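Local coordinates for protein beta-galactosidase (Bacillus circulans subsp. alkalophilus, PDB 3TTY) that hydrolyses beta-galactosides, releasing terminal galactose, in a TIM-barrel active site as expected for a glycoside hydrolase of its family, at residues G13-E18 / D38-N43; L260-W265 / Y403-R408; V271-N276 / M304-T309. One frame throughout, in Å; residues are numbered along the deposited sequence.

Contact 1 (G13-E18 / D38-N43)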
# COMPACT_ATOMS: atom_id res chain seq x y z
N GLY A 13 -15.92 -30.09 18.06
CA GLY A 13 -15.12 -28.88 17.93
C GLY A 13 -15.50 -27.77 18.89
O GLY A 13 -16.14 -28.01 19.92
N ASP A 14 -15.09 -26.55 18.55
CA ASP A 14 -15.36 -25.38 19.38
C ASP A 14 -16.87 -25.22 19.59
O ASP A 14 -17.65 -25.26 18.64
CB ASP A 14 -14.77 -24.12 18.76
CG ASP A 14 -13.29 -23.91 19.11
OD1 ASP A 14 -12.49 -24.88 19.01
OD2 ASP A 14 -12.91 -22.77 19.49
N TYR A 15 -17.26 -25.05 20.85
CA TYR A 15 -18.67 -24.96 21.23
C TYR A 15 -18.77 -23.89 22.30
O TYR A 15 -17.98 -23.89 23.24
CB TYR A 15 -19.16 -26.33 21.74
CG TYR A 15 -20.60 -26.39 22.24
CD1 TYR A 15 -21.65 -25.87 21.48
CD2 TYR A 15 -20.91 -27.01 23.44
CE1 TYR A 15 -22.97 -25.94 21.93
CE2 TYR A 15 -22.23 -27.09 23.90
CZ TYR A 15 -23.25 -26.56 23.14
OH TYR A 15 -24.55 -26.62 23.59
N ASN A 16 -19.72 -22.98 22.15
CA ASN A 16 -19.80 -21.78 22.98
C ASN A 16 -21.21 -21.46 23.46
O ASN A 16 -21.77 -20.41 23.15
CB ASN A 16 -19.23 -20.60 22.21
CG ASN A 16 -17.80 -20.84 21.79
OD1 ASN A 16 -16.91 -20.86 22.63
ND2 ASN A 16 -17.57 -21.04 20.50
N PRO A 17 -21.79 -22.37 24.25
CA PRO A 17 -23.16 -22.24 24.73
C PRO A 17 -23.32 -21.03 25.63
O PRO A 17 -24.44 -20.56 25.78
CB PRO A 17 -23.38 -23.53 25.52
CG PRO A 17 -21.99 -23.96 25.93
CD PRO A 17 -21.13 -23.59 24.77
N GLU A 18 -22.23 -20.53 26.22
CA GLU A 18 -22.35 -19.34 27.07
C GLU A 18 -22.75 -18.09 26.26
O GLU A 18 -23.06 -17.04 26.83
CB GLU A 18 -21.08 -19.10 27.90
CG GLU A 18 -19.80 -18.78 27.09
CD GLU A 18 -19.02 -20.03 26.71
OE1 GLU A 18 -17.79 -20.05 26.93
OE2 GLU A 18 -19.64 -21.00 26.19
N ASP A 38 -19.10 -36.08 19.15
CA ASP A 38 -18.81 -36.65 20.46
C ASP A 38 -17.70 -35.92 21.25
O ASP A 38 -17.29 -36.38 22.33
CB ASP A 38 -18.53 -38.16 20.36
CG ASP A 38 -17.50 -38.50 19.29
OD1 ASP A 38 -16.77 -37.59 18.83
OD2 ASP A 38 -17.40 -39.69 18.91
N VAL A 39 -17.22 -34.80 20.72
CA VAL A 39 -16.27 -33.97 21.46
C VAL A 39 -16.60 -32.48 21.37
O VAL A 39 -16.96 -31.97 20.32
CB VAL A 39 -14.81 -34.25 21.03
CG1 VAL A 39 -14.57 -33.79 19.60
CG2 VAL A 39 -13.84 -33.59 21.99
N ALA A 40 -16.48 -31.79 22.49
CA ALA A 40 -16.72 -30.36 22.54
C ALA A 40 -15.50 -29.67 23.12
O ALA A 40 -14.95 -30.12 24.13
CB ALA A 40 -17.98 -30.04 23.38
N THR A 41 -15.07 -28.59 22.46
CA THR A 41 -13.97 -27.77 22.94
C THR A 41 -14.60 -26.52 23.54
O THR A 41 -15.06 -25.65 22.82
CB THR A 41 -13.03 -27.35 21.78
OG1 THR A 41 -12.46 -28.52 21.17
CG2 THR A 41 -11.92 -26.42 22.27
N VAL A 42 -14.62 -26.44 24.86
CA VAL A 42 -15.40 -25.40 25.53
C VAL A 42 -14.52 -24.47 26.34
O VAL A 42 -13.35 -24.77 26.60
CB VAL A 42 -16.45 -26.02 26.45
CG1 VAL A 42 -17.30 -27.02 25.68
CG2 VAL A 42 -15.77 -26.69 27.63
N ASN A 43 -15.08 -23.32 26.71
CA ASN A 43 -14.40 -22.34 27.56
C ASN A 43 -13.15 -21.70 26.94
O ASN A 43 -12.22 -21.32 27.67
CB ASN A 43 -14.03 -22.96 28.90
CG ASN A 43 -13.69 -21.91 29.95
OD1 ASN A 43 -14.45 -20.95 30.17
ND2 ASN A 43 -12.55 -22.09 30.60
O HOH W 1 -11.94 -27.62 18.48
O HOH W 2 -17.68 -22.99 25.98
O HOH W 3 -15.01 -22.78 23.32
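Gly13 is held to strand 39-42 by both of its backbone polar atoms: its N donates to Val39 O (3.1 Å), and its O accepts from Thr41 N (2.8 Å) in a nearly straight bond of 171°. With Gly13 paired to Ala40 and Asp14 to Thr41, this is a parallel ladder, and with helix 22-35 between the strands it forms the first beta-alpha-beta crossover of the TIM barrel. The backbone of Gly13 is turned such that a CB would jam against the preceding carbonyl oxygen. Asp14, near the bound galactose, shares a sheet face with Thr41. Its CG lies beside its own backbone N (chi1 -84°), which brings OD1 to 3.7 Å from Thr41 CG2; a water that donates to Asp14 OD1 (2.8 Å) accepts in turn from Thr41 OG1. Tyr15 N donates to Thr41 O (3.0 Å), the third backbone bond between the segments. The Tyr15 ring leaves on the other side, CD2 lying 4.2 Å from both Ala40 CB and Val42 CG1, with Pro17 CD over the centre of one ring face and OH bonded to Asp28 of helix 22-35. At Glu18 the side chain reaches back by water: one molecule donates to Tyr15 O and to Glu18 OE2 and accepts from Asn43 N (2.7 Å), while Glu18 OE1 is bonded to Ser46. The chemistry thus divides by face, polar and hydrated at Asp14 and Thr41, apolar at Tyr15, Ala40 and Val42 beneath the helices, with water taking over from direct backbone bonds beyond Thr41.

Contact 2 (L260-W265 / Y403-R408)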
# COMPACT_ATOMS: atom_id res chain seq x y z
N LEU A 260 6.42 -18.31 14.80
CA LEU A 260 6.82 -19.16 15.92
C LEU A 260 7.59 -20.39 15.45
O LEU A 260 7.25 -20.98 14.43
CB LEU A 260 5.58 -19.58 16.71
CG LEU A 260 5.17 -18.78 17.94
CD1 LEU A 260 5.81 -17.40 18.03
CD2 LEU A 260 3.65 -18.70 18.07
N ASP A 261 8.61 -20.79 16.20
CA ASP A 261 9.37 -21.99 15.88
C ASP A 261 8.67 -23.22 16.44
O ASP A 261 8.94 -23.65 17.55
CB ASP A 261 10.78 -21.89 16.47
CG ASP A 261 11.67 -23.05 16.08
OD1 ASP A 261 11.17 -24.03 15.47
OD2 ASP A 261 12.88 -22.97 16.38
N TYR A 262 7.75 -23.79 15.66
CA TYR A 262 6.89 -24.86 16.18
C TYR A 262 7.65 -26.13 16.58
O TYR A 262 7.20 -26.85 17.47
CB TYR A 262 5.76 -25.17 15.20
CG TYR A 262 4.60 -24.20 15.27
CD1 TYR A 262 4.28 -23.57 16.47
CD2 TYR A 262 3.83 -23.92 14.15
CE1 TYR A 262 3.21 -22.68 16.55
CE2 TYR A 262 2.76 -23.04 14.23
CZ TYR A 262 2.46 -22.43 15.43
OH TYR A 262 1.39 -21.55 15.50
N PHE A 263 8.77 -26.39 15.93
CA PHE A 263 9.60 -27.55 16.30
C PHE A 263 9.99 -27.48 17.75
O PHE A 263 9.91 -28.47 18.47
CB PHE A 263 10.82 -27.69 15.39
CG PHE A 263 10.51 -28.35 14.08
CD1 PHE A 263 10.08 -29.66 14.04
CD2 PHE A 263 10.59 -27.65 12.89
CE1 PHE A 263 9.77 -30.27 12.85
CE2 PHE A 263 10.26 -28.25 11.70
CZ PHE A 263 9.86 -29.56 11.67
N LYS A 264 10.38 -26.29 18.18
CA LYS A 264 10.72 -26.04 19.57
C LYS A 264 9.46 -26.06 20.45
O LYS A 264 9.49 -26.54 21.58
CB LYS A 264 11.48 -24.72 19.67
CG LYS A 264 11.77 -24.25 21.07
CD LYS A 264 12.84 -23.17 21.04
CE LYS A 264 13.09 -22.58 22.44
NZ LYS A 264 14.28 -21.66 22.42
N TRP A 265 8.35 -25.55 19.93
CA TRP A 265 7.09 -25.62 20.67
C TRP A 265 6.65 -27.07 20.95
O TRP A 265 6.24 -27.39 22.06
CB TRP A 265 5.98 -24.85 19.95
CG TRP A 265 5.99 -23.36 20.23
CD1 TRP A 265 6.93 -22.46 19.82
CD2 TRP A 265 5.01 -22.62 20.97
NE1 TRP A 265 6.61 -21.20 20.29
CE2 TRP A 265 5.43 -21.27 20.99
CE3 TRP A 265 3.82 -22.96 21.63
CZ2 TRP A 265 4.70 -20.26 21.63
CZ3 TRP A 265 3.10 -21.96 22.28
CH2 TRP A 265 3.54 -20.62 22.28
N TYR A 403 12.38 -28.55 6.70
CA TYR A 403 11.86 -27.21 6.82
C TYR A 403 12.34 -26.71 8.18
O TYR A 403 12.39 -27.48 9.14
CB TYR A 403 10.31 -27.23 6.75
CG TYR A 403 9.70 -25.92 7.21
CD1 TYR A 403 9.74 -24.79 6.39
CD2 TYR A 403 9.11 -25.81 8.46
CE1 TYR A 403 9.20 -23.59 6.81
CE2 TYR A 403 8.57 -24.61 8.88
CZ TYR A 403 8.62 -23.50 8.05
OH TYR A 403 8.09 -22.31 8.46
N ASP A 404 12.68 -25.44 8.28
CA ASP A 404 13.18 -24.91 9.54
C ASP A 404 12.77 -23.46 9.71
O ASP A 404 12.96 -22.66 8.80
CB ASP A 404 14.71 -24.99 9.60
CG ASP A 404 15.26 -24.54 10.94
OD1 ASP A 404 15.76 -23.41 11.03
OD2 ASP A 404 15.18 -25.32 11.91
N TRP A 405 12.25 -23.11 10.89
CA TRP A 405 11.76 -21.74 11.11
C TRP A 405 12.86 -20.69 11.19
O TRP A 405 12.66 -19.54 10.78
CB TRP A 405 10.85 -21.64 12.35
CG TRP A 405 9.39 -21.84 12.06
CD1 TRP A 405 8.47 -20.87 11.79
CD2 TRP A 405 8.69 -23.09 12.03
NE1 TRP A 405 7.23 -21.44 11.59
CE2 TRP A 405 7.33 -22.80 11.73
CE3 TRP A 405 9.06 -24.43 12.24
CZ2 TRP A 405 6.36 -23.80 11.62
CZ3 TRP A 405 8.09 -25.42 12.13
CH2 TRP A 405 6.75 -25.10 11.82
N GLU A 406 14.02 -21.07 11.74
CA GLU A 406 15.12 -20.12 11.94
C GLU A 406 15.75 -19.82 10.60
O GLU A 406 16.08 -18.68 10.28
CB GLU A 406 16.15 -20.64 12.94
CG GLU A 406 15.61 -20.74 14.38
CD GLU A 406 16.67 -21.15 15.40
OE1 GLU A 406 17.54 -21.97 15.07
OE2 GLU A 406 16.61 -20.66 16.56
N ASN A 407 15.91 -20.86 9.80
CA ASN A 407 16.32 -20.68 8.42
C ASN A 407 15.35 -19.74 7.68
O ASN A 407 15.77 -18.84 6.96
CB ASN A 407 16.37 -22.03 7.71
CG ASN A 407 16.81 -21.93 6.27
OD1 ASN A 407 17.77 -21.24 5.96
ND2 ASN A 407 16.10 -22.62 5.38
N ARG A 408 14.05 -19.96 7.89
CA ARG A 408 13.03 -19.12 7.28
C ARG A 408 13.17 -17.64 7.68
O ARG A 408 13.18 -16.76 6.82
CB ARG A 408 11.63 -19.62 7.65
CG ARG A 408 10.51 -18.74 7.11
CD ARG A 408 9.14 -19.41 7.22
NE ARG A 408 8.08 -18.61 6.60
CZ ARG A 408 6.80 -18.97 6.57
NH1 ARG A 408 6.41 -20.12 7.11
NH2 ARG A 408 5.89 -18.18 6.00
O HOH W 4 12.55 -24.85 13.05
O HOH W 5 14.16 -20.75 17.64
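A water between Asp261 and Trp405 is gripped three ways: it accepts from Trp405 N (2.8 Å) and donates to Asp261 OD1 (2.9 Å) and to Asp404 OD2. It sits where two helix starts meet, Asp261 and Asp404 both occupying N-cap positions, and the surrounding Tyr262, Phe263 and Trp405 form an aromatic cluster between the TIM-barrel part of the chain and the trimerisation domain. Asp404 is a capping residue by bond as well as by place, for its OD1 accepts from Asn407 N at 2.8 Å and 167°, and weakly from Glu406 N. Asp261 has CG anti to its N (chi1 -175°), which sets its carboxylate beside Trp405 CB and leaves OD2 4.4 Å from Glu406 OE2. The like charges are probably eased by the cations on Glu406, Arg223 at OE2 and Lys465 at OE1. Trp405 carries most of the packing. Over one face of its indole lie Asp261 CA and the backbone N of Tyr262, and Tyr262 CB makes a CH-pi contact 4.0 Å from the centroid of the six-membered ring. The Tyr262 ring turns its edge toward the same indole in an offset edge-to-face pair, the planes 74° apart. Phe263 instead meets the rim of the indole, CD2 near the indole plane and 3.4 Å from Trp405 CZ3. On the opposite face Tyr403 CE2 stands 3.2 Å above the indole plane, toward the rim. Trp405 NE1 donates a hydrogen bond to Tyr257 O; Leu260 O, although 2.9 Å from Trp405 NE1, hangs over the indole face at too poor an angle to be hydrogen-bonded.

Contact 3 (V271-N276 / M304-T309). With GLA (alpha-D-galactopyranose), chain H.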
# COMPACT_ATOMS: atom_id res chain seq x y z
N VAL A 271 0.82 -33.49 22.60
CA VAL A 271 0.36 -33.82 21.27
C VAL A 271 0.20 -32.51 20.52
O VAL A 271 -0.12 -31.48 21.11
CB VAL A 271 -1.00 -34.55 21.31
CG1 VAL A 271 -2.10 -33.60 21.68
CG2 VAL A 271 -1.30 -35.20 19.97
N VAL A 272 0.43 -32.55 19.21
CA VAL A 272 0.24 -31.38 18.38
C VAL A 272 -1.23 -31.27 18.01
O VAL A 272 -1.93 -32.27 17.95
CB VAL A 272 1.09 -31.48 17.11
CG1 VAL A 272 0.69 -30.42 16.09
CG2 VAL A 272 2.58 -31.39 17.47
N SER A 273 -1.71 -30.05 17.82
CA SER A 273 -3.03 -29.84 17.27
C SER A 273 -2.93 -28.61 16.40
O SER A 273 -2.03 -27.78 16.61
CB SER A 273 -4.07 -29.65 18.37
OG SER A 273 -3.92 -28.40 19.02
N TRP A 274 -3.80 -28.49 15.41
CA TRP A 274 -3.71 -27.35 14.50
C TRP A 274 -5.02 -27.02 13.82
O TRP A 274 -5.99 -27.79 13.89
CB TRP A 274 -2.55 -27.51 13.50
CG TRP A 274 -2.85 -28.14 12.16
CD1 TRP A 274 -3.14 -29.47 11.91
CD2 TRP A 274 -2.82 -27.49 10.89
NE1 TRP A 274 -3.30 -29.66 10.55
CE2 TRP A 274 -3.11 -28.47 9.90
CE3 TRP A 274 -2.57 -26.17 10.48
CZ2 TRP A 274 -3.17 -28.16 8.54
CZ3 TRP A 274 -2.63 -25.87 9.12
CH2 TRP A 274 -2.93 -26.86 8.17
N ASP A 275 -5.04 -25.87 13.16
CA ASP A 275 -6.25 -25.29 12.62
C ASP A 275 -6.09 -25.12 11.11
O ASP A 275 -5.34 -24.26 10.65
CB ASP A 275 -6.54 -23.95 13.32
CG ASP A 275 -6.56 -24.07 14.86
OD1 ASP A 275 -6.86 -25.16 15.39
OD2 ASP A 275 -6.28 -23.06 15.55
N ASN A 276 -6.80 -25.94 10.35
CA ASN A 276 -6.63 -25.98 8.89
C ASN A 276 -7.73 -25.25 8.13
O ASN A 276 -8.88 -25.71 8.09
CB ASN A 276 -6.51 -27.43 8.42
CG ASN A 276 -6.43 -27.54 6.92
OD1 ASN A 276 -6.97 -28.47 6.31
ND2 ASN A 276 -5.76 -26.58 6.30
N MET A 304 -3.87 -33.76 16.50
CA MET A 304 -5.27 -33.35 16.45
C MET A 304 -5.47 -32.33 15.34
O MET A 304 -4.69 -31.38 15.23
CB MET A 304 -5.71 -32.72 17.78
CG MET A 304 -5.56 -33.60 19.00
SD MET A 304 -6.03 -32.77 20.53
CE MET A 304 -7.78 -32.43 20.25
N LEU A 305 -6.51 -32.52 14.53
CA LEU A 305 -7.08 -31.43 13.75
C LEU A 305 -8.01 -30.80 14.77
O LEU A 305 -9.05 -31.39 15.13
CB LEU A 305 -7.90 -31.97 12.57
CG LEU A 305 -8.07 -31.23 11.24
CD1 LEU A 305 -9.54 -31.26 10.75
CD2 LEU A 305 -7.54 -29.81 11.27
N MET A 306 -7.62 -29.64 15.29
CA MET A 306 -8.42 -28.98 16.31
C MET A 306 -9.53 -28.19 15.63
O MET A 306 -10.64 -28.11 16.15
CB MET A 306 -7.56 -28.07 17.19
CG MET A 306 -8.31 -27.37 18.32
SD MET A 306 -8.81 -28.48 19.65
CE MET A 306 -7.22 -29.03 20.28
N GLU A 307 -9.22 -27.60 14.48
CA GLU A 307 -10.23 -26.85 13.73
C GLU A 307 -10.12 -26.94 12.21
O GLU A 307 -9.07 -27.26 11.65
CB GLU A 307 -10.21 -25.36 14.09
CG GLU A 307 -10.19 -25.01 15.55
CD GLU A 307 -9.90 -23.54 15.72
OE1 GLU A 307 -10.26 -22.79 14.80
OE2 GLU A 307 -9.32 -23.12 16.76
N GLN A 308 -11.24 -26.61 11.59
CA GLN A 308 -11.40 -26.42 10.16
C GLN A 308 -12.85 -25.94 10.10
O GLN A 308 -13.63 -26.20 11.02
CB GLN A 308 -11.26 -27.75 9.39
CG GLN A 308 -12.34 -28.79 9.71
CD GLN A 308 -12.22 -30.07 8.88
OE1 GLN A 308 -11.41 -30.18 7.97
NE2 GLN A 308 -13.04 -31.05 9.21
N THR A 309 -13.24 -25.23 9.05
CA THR A 309 -14.64 -24.84 8.98
C THR A 309 -15.47 -25.97 8.35
O THR A 309 -14.98 -26.69 7.48
CB THR A 309 -14.85 -23.53 8.21
OG1 THR A 309 -16.25 -23.33 8.00
CG2 THR A 309 -14.14 -23.57 6.88
C1 GLA H . -8.78 -19.74 14.39
C2 GLA H . -9.24 -19.58 15.86
C3 GLA H . -10.74 -19.84 16.05
C4 GLA H . -11.49 -19.04 14.99
C5 GLA H . -10.94 -19.40 13.60
C6 GLA H . -11.76 -18.64 12.55
O1 GLA H . -8.76 -21.09 13.88
O2 GLA H . -8.51 -20.46 16.70
O3 GLA H . -11.20 -19.41 17.34
O4 GLA H . -11.23 -17.67 15.26
O5 GLA H . -9.58 -18.96 13.51
O6 GLA H . -11.55 -19.22 11.25
O HOH W 6 -11.38 -25.28 6.97
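Asp275 and Glu307 point to the same face of the barrel sheet and stack their carboxylates, the planes 27° apart and Asp275 OD2 3.3 Å from Glu307 OE2. These two oxygens are both acceptors here, and it is the bound galactose that engages Glu307: the sugar O2 donates to Glu307 OE2 at 2.8 Å and its O1 to Glu307 OE1, though the 2.4 Å modelled there is doubtfully short and says nothing about strength. Glu307 reaches it with CG beside the backbone N (chi1 -48°) and an extended chain, its CG passing 3.3 Å from Asp275 OD1, while Tyr277 OH also bonds to OE1. An alanine at Glu307 would remove both carboxylate oxygens, and the sugar O1 and O2 and Tyr277 OH would probably lose these acceptors. The pairing rests on a beta bulge between parallel strands 273-275 and 304-307: Trp274 O accepts from Met306 N (2.8 Å) and from Glu307 N (3.3 Å), shifting the register by one residue, placing Glu307 against Asp275. Met306 CE lies 3.6 Å from Ser273 OG, a hydroxyl hydrogen-bonded to Thr251 O. On the other face Trp274 packs on helix 284-296, Asn276 CB over one face of its indole, while Leu305 CD2 lies against Trp274 O. A doubly gripped backbone carbonyl thus aligns a stacked acidic pair, one member of which binds two adjacent hydroxyls of the sugar.

Overall arrangement
Contacts 1 and 3 belong to one closed eight-stranded parallel barrel, at strands 10-14 with 39-42 and 273-275 with 303-307, their centres about 14 Å apart. They touch inside it, where Thr41 OG1 packs against Met306 SD and Asp14 lies beside Glu307; contact 3 supplies Asp275 and Glu307 to the galactose pocket, and contact 1 brings Asp14 near the sugar. Contact 2 lies outside the barrel sheet, its centre about 30 Å from that of contact 1 and 18 Å from that of contact 3. Contact 1 closes first along the chain; contact 3 is then nested inside the long loop that contact 2 closes. Strand 273-275 follows helix 262-266, so the trimerisation-domain seam lies close to, without touching, a pocket strand.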